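Local coordinates for dTDP-4-amino-4,6-dideoxyglucose formyltransferase (Shewanella sp. FDAARGOS_354, PDB 6V2T), which probably transfers a formyl group from a folate cofactor to the sugar amino group of dTDP-4-amino-4,6-dideoxyglucose, a step linked to O-antigen synthesis, at residues 249-252 against 253-257; 239-242 against 243-246. All coordinates share one frame; numbering follows the deposited sequence.

Both contacts belong to the C-terminal part of the chain, within the range of the dimerization family, and they come in close succession, interaction 2 first: it folds 239-246 back on itself after helix 229-238, and interaction 1 turns the chain again between strands 248-250 and 256-266. Their centres lie about 18 Å apart and their segments do not otherwise touch. Interaction 2 is nearer the middle of the chain, about 18 Å from its centre, and holds the base of the bound nucleotide sugar; interaction 1 is about 32 Å out, where strand 256-266 pairs with the second subunit. A short run of chain thus serves first the ligand pocket and then the dimer interface.

Interaction 1. Residues 249-252 against 253-257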
loop_
_atom_site.group_PDB
_atom_site.type_symbol
_atom_site.label_atom_id
_atom_site.label_comp_id
_atom_site.label_asym_id
_atom_site.label_seq_id
_atom_site.Cartn_x
_atom_site.Cartn_y
_atom_site.Cartn_z
ATOM N N TYR B 249 7.910 7.878 -10.702
ATOM C CA TYR B 249 9.150 8.370 -11.363
ATOM C C TYR B 249 9.170 7.857 -12.810
ATOM O O TYR B 249 8.616 6.774 -13.147
ATOM C CB TYR B 249 10.417 8.062 -10.549
ATOM C CG TYR B 249 10.718 6.602 -10.308
ATOM C CD1 TYR B 249 11.448 5.852 -11.231
ATOM C CD2 TYR B 249 10.262 5.966 -9.166
ATOM C CE1 TYR B 249 11.730 4.517 -11.009
ATOM C CE2 TYR B 249 10.539 4.629 -8.929
ATOM C CZ TYR B 249 11.254 3.900 -9.864
ATOM O OH TYR B 249 11.484 2.583 -9.613
ATOM N N LEU B 250 9.765 8.683 -13.675
ATOM C CA LEU B 250 9.975 8.415 -15.119
ATOM C C LEU B 250 11.219 7.542 -15.298
ATOM O O LEU B 250 12.259 7.900 -14.729
ATOM C CB LEU B 250 10.166 9.751 -15.841
ATOM C CG LEU B 250 8.891 10.385 -16.371
ATOM C CD1 LEU B 250 9.130 11.841 -16.753
ATOM C CD2 LEU B 250 8.352 9.581 -17.544
ATOM N N ARG B 251 11.114 6.465 -16.078
ATOM C CA ARG B 251 12.280 5.624 -16.479
ATOM C C ARG B 251 12.874 6.165 -17.781
ATOM O O ARG B 251 12.147 6.778 -18.563
ATOM C CB ARG B 251 11.820 4.171 -16.593
ATOM C CG ARG B 251 11.680 3.486 -15.243
ATOM C CD ARG B 251 11.072 2.099 -15.288
ATOM N NE ARG B 251 11.635 1.233 -16.319
ATOM C CZ ARG B 251 12.868 0.730 -16.312
ATOM N NH1 ARG B 251 13.239 -0.073 -17.295
ATOM N NH2 ARG B 251 13.713 0.988 -15.321
ATOM N N PRO B 252 14.195 5.994 -18.051
ATOM C CA PRO B 252 14.794 6.423 -19.322
ATOM C C PRO B 252 13.963 6.117 -20.584
ATOM O O PRO B 252 13.871 6.995 -21.410
ATOM C CB PRO B 252 16.137 5.677 -19.305
ATOM C CG PRO B 252 16.524 5.727 -17.846
ATOM C CD PRO B 252 15.215 5.465 -17.125
ATOM N N ASP B 253 13.329 4.944 -20.694
ATOM C CA ASP B 253 12.515 4.563 -21.891
ATOM C C ASP B 253 11.091 5.151 -21.820
ATOM O O ASP B 253 10.237 4.694 -22.610
ATOM C CB ASP B 253 12.475 3.045 -22.102
ATOM C CG ASP B 253 11.859 2.240 -20.967
ATOM O OD1 ASP B 253 12.494 1.245 -20.552
ATOM O OD2 ASP B 253 10.748 2.601 -20.511
ATOM N N GLY B 254 10.827 6.118 -20.932
ATOM C CA GLY B 254 9.566 6.893 -20.882
ATOM C C GLY B 254 8.508 6.271 -19.981
ATOM O O GLY B 254 7.497 6.953 -19.682
ATOM N N SER B 255 8.697 5.015 -19.575
ATOM C CA SER B 255 7.734 4.263 -18.732
ATOM C C SER B 255 7.710 4.898 -17.332
ATOM O O SER B 255 8.573 5.743 -17.024
ATOM C CB SER B 255 8.066 2.781 -18.702
ATOM O OG SER B 255 9.299 2.549 -18.025
ATOM N N LYS B 256 6.746 4.512 -16.507
ATOM C CA LYS B 256 6.552 5.116 -15.165
ATOM C C LYS B 256 6.493 4.003 -14.125
ATOM O O LYS B 256 5.859 2.956 -14.389
ATOM C CB LYS B 256 5.273 5.964 -15.141
ATOM C CG LYS B 256 5.381 7.269 -15.924
ATOM C CD LYS B 256 4.092 8.048 -16.027
ATOM C CE LYS B 256 4.199 9.168 -17.040
ATOM N NZ LYS B 256 3.088 10.139 -16.910
ATOM N N VAL B 257 7.110 4.249 -12.974
ATOM C CA VAL B 257 6.896 3.402 -11.777
ATOM C C VAL B 257 6.022 4.192 -10.809
ATOM O O VAL B 257 6.506 5.187 -10.305
ATOM C CB VAL B 257 8.222 2.983 -11.145
ATOM C CG1 VAL B 257 7.951 2.160 -9.899
ATOM C CG2 VAL B 257 9.077 2.204 -12.141
#
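Tyr249 and Val257 face each other as an antiparallel hydrogen-bonded pair, with Val257 N bonded to Tyr249 O (2.9 Å), and beyond the non-hydrogen-bonded pair Leu250 and Lys256 the chain reverses through a type I turn from Arg251 to Gly254. Arg251 N bonds to Ser255 O (2.8 Å), and Gly254 N closes the turn on Arg251 O. Gly254 takes up a positive phi (91°), which favours glycine. On the Tyr249 face, the phenol lies over Val257: with chi1 at 62° its CG sits between the backbone N and the carbonyl carbon, which swings the ring across the strands, and Val257 CB makes a CH-pi contact 3.7 Å from the ring centroid. This is a beta hairpin, and Lys256 and Val257 also pair with a strand of the second subunit, so the sheet continues across the dimer. Near the turn, Arg251 folds back at chi3 so that NE, at the edge of its guanidinium, meets Ser255 OG in a weak bond of 3.2 Å. Ser255 OG in turn donates to the syn side of Asp253 OD2 (2.9 Å). The other carboxylate oxygen, Asp253 OD1, forms a long salt bridge of 3.6 Å to Arg251 NH1, guanidinium and carboxylate planes 74° apart, while Arg251 NH2 is salt-bridged to Glu167 of the second subunit. Leu250 CD2 rests beside Gly254 O, on the face it shares with Lys256.

Interaction 2. Residues 239-242 against 243-246; sequences LSHG and DFNN. With 0FX (dTDP-4-amino-4,6-dideoxyglucose), chain G.
Asp243 is a corner residue of the type II' turn that Phe244 N closes on His241 O (3.1 Å); Gly242, just before it, has the positive phi that suits glycine at this corner. A water inside the bend accepts from His241 N and donates to Gly242 O and Phe244 O. The Phe244 side chain lies alongside that of His241, the rings inclined at 60° and closest between His241 CD2 and Phe244 CD1 (3.7 Å). Side by side they form a floor for the nucleoside of the bound dTDP-sugar: the thymine lies over one face of Phe244, with C61 3.4 Å above its plane, while the deoxyribose C1 sits over the centre of the His241 imidazole. CG of His241 is anti to its own backbone N (chi1 -169°), turning the ring face to the deoxyribose, and its ND1 is hydrogen-bonded to Ser171. Past Asn245, Asn246 reads the base edge with both ends of its amide: OD1 accepts from thymine N31 (2.9 Å, 169° at the hydrogen) and ND2 donates to O21 (2.8 Å). The same ND2 also donates to Leu239 O (3.0 Å), which lies in the amide plane of Asn246; these three bonds fix the amide's orientation. Leu239 and Asn246 both rest on helix 212-219 through Phe215, and the whole bend bridges helix 229-238 and strand 248-250, with Arg260 of strand 256-266 hydrogen-bonded to Phe244 O.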
loop_
_atom_site.group_PDB
_atom_site.type_symbol
_atom_site.label_atom_id
_atom_site.label_comp_id
_atom_site.label_asym_id
_atom_site.label_seq_id
_atom_site.Cartn_x
_atom_site.Cartn_y
_atom_site.Cartn_z
ATOM N N LEU B 239 0.417 11.482 -1.297
ATOM C CA LEU B 239 0.136 11.125 -2.716
ATOM C C LEU B 239 -0.475 9.710 -2.806
ATOM O O LEU B 239 -0.757 9.241 -3.923
ATOM C CB LEU B 239 1.442 11.245 -3.489
ATOM C CG LEU B 239 1.924 12.685 -3.681
ATOM C CD1 LEU B 239 3.209 12.725 -4.501
ATOM C CD2 LEU B 239 0.867 13.577 -4.324
ATOM N N SER B 240 -0.743 9.083 -1.674
ATOM C CA SER B 240 -1.318 7.725 -1.585
ATOM C C SER B 240 -2.789 7.830 -1.233
ATOM O O SER B 240 -3.134 8.391 -0.177
ATOM C CB SER B 240 -0.555 6.865 -0.648
ATOM O OG SER B 240 0.786 6.798 -1.083
ATOM N N HIS B 241 -3.635 7.376 -2.142
ATOM C CA HIS B 241 -5.107 7.457 -1.966
ATOM C C HIS B 241 -5.716 6.259 -2.682
ATOM O O HIS B 241 -6.049 6.397 -3.884
ATOM C CB HIS B 241 -5.647 8.773 -2.493
ATOM C CG HIS B 241 -7.059 9.069 -2.129
ATOM N ND1 HIS B 241 -7.391 10.170 -1.338
ATOM C CD2 HIS B 241 -8.225 8.443 -2.454
ATOM C CE1 HIS B 241 -8.711 10.189 -1.175
ATOM N NE2 HIS B 241 -9.252 9.138 -1.853
ATOM N N GLY B 242 -5.841 5.160 -1.963
ATOM C CA GLY B 242 -6.429 3.905 -2.484
ATOM C C GLY B 242 -5.677 3.468 -3.726
ATOM O O GLY B 242 -4.434 3.465 -3.687
ATOM N N ASP B 243 -6.385 3.242 -4.835
ATOM C CA ASP B 243 -5.778 2.684 -6.069
ATOM C C ASP B 243 -5.421 3.786 -7.055
ATOM O O ASP B 243 -4.964 3.427 -8.167
ATOM C CB ASP B 243 -6.714 1.684 -6.742
ATOM C CG ASP B 243 -6.734 0.368 -5.996
ATOM O OD1 ASP B 243 -5.659 -0.035 -5.500
ATOM O OD2 ASP B 243 -7.816 -0.216 -5.890
ATOM N N PHE B 244 -5.550 5.065 -6.677
ATOM C CA PHE B 244 -5.221 6.179 -7.603
ATOM C C PHE B 244 -3.754 6.034 -8.007
ATOM O O PHE B 244 -2.925 5.658 -7.169
ATOM C CB PHE B 244 -5.596 7.545 -7.009
ATOM C CG PHE B 244 -7.049 7.907 -7.188
ATOM C CD1 PHE B 244 -7.891 8.052 -6.094
ATOM C CD2 PHE B 244 -7.579 8.080 -8.459
ATOM C CE1 PHE B 244 -9.234 8.354 -6.260
ATOM C CE2 PHE B 244 -8.921 8.397 -8.628
ATOM C CZ PHE B 244 -9.740 8.535 -7.526
ATOM N N ASN B 245 -3.472 6.299 -9.281
ATOM C CA ASN B 245 -2.112 6.340 -9.867
ATOM C C ASN B 245 -1.590 7.748 -9.671
ATOM O O ASN B 245 -1.933 8.611 -10.483
ATOM C CB ASN B 245 -2.143 5.935 -11.347
ATOM C CG ASN B 245 -2.581 4.497 -11.523
ATOM O OD1 ASN B 245 -1.826 3.573 -11.228
ATOM N ND2 ASN B 245 -3.801 4.304 -11.991
ATOM N N ASN B 246 -0.927 8.014 -8.553
ATOM C CA ASN B 246 -0.517 9.404 -8.239
ATOM C C ASN B 246 0.995 9.523 -8.414
ATOM O O ASN B 246 1.439 9.941 -9.506
ATOM C CB ASN B 246 -1.064 9.856 -6.883
ATOM C CG ASN B 246 -2.572 9.984 -6.830
ATOM O OD1 ASN B 246 -3.233 10.282 -7.829
ATOM N ND2 ASN B 246 -3.133 9.769 -5.654
HETATM O O4P 0FX G . -13.521 15.502 -3.770
HETATM P P2 0FX G . -14.199 15.040 -5.062
HETATM O O3P 0FX G . -15.692 15.019 -4.958
HETATM O O1G 0FX G . -13.801 16.182 -6.063
HETATM C C1G 0FX G . -14.842 16.862 -6.761
HETATM C C2G 0FX G . -14.358 16.950 -8.195
HETATM O O2G 0FX G . -14.137 15.671 -8.818
HETATM C C3G 0FX G . -13.044 17.713 -8.164
HETATM O O3G 0FX G . -12.643 17.894 -9.531
HETATM C C4G 0FX G . -13.178 19.046 -7.402
HETATM N N4A 0FX G . -11.841 19.600 -7.171
HETATM C C5G 0FX G . -13.856 18.946 -6.041
HETATM C C6G 0FX G . -14.153 20.347 -5.469
HETATM O O5G 0FX G . -15.051 18.173 -6.185
HETATM O OPP 0FX G . -13.973 13.493 -5.723
HETATM P P 0FX G . -12.578 13.314 -6.416
HETATM O O1P 0FX G . -12.241 14.157 -7.554
HETATM O O2P 0FX G . -12.554 11.910 -6.956
HETATM O O5 0FX G . -11.373 13.259 -5.398
HETATM C C5 0FX G . -11.509 12.641 -4.146
HETATM C C4 0FX G . -10.092 12.329 -3.648
HETATM O O4 0FX G . -9.468 11.306 -4.426
HETATM C C3 0FX G . -9.102 13.501 -3.771
HETATM O O3 0FX G . -9.244 14.441 -2.715
HETATM C C2 0FX G . -7.710 12.825 -3.838
HETATM C C1 0FX G . -8.093 11.474 -4.505
HETATM N N11 0FX G . -7.697 11.487 -5.906
HETATM C C61 0FX G . -8.574 11.736 -6.904
HETATM C C51 0FX G . -8.127 11.708 -8.224
HETATM C C5A 0FX G . -9.100 11.998 -9.362
HETATM C C21 0FX G . -6.413 11.208 -6.165
HETATM O O21 0FX G . -5.569 10.968 -5.131
HETATM N N31 0FX G . -5.935 11.186 -7.433
HETATM C C41 0FX G . -6.777 11.429 -8.472
HETATM O O41 0FX G . -6.264 11.453 -9.737
HETATM O O HOH W 1 -2.675 5.804 -4.542
#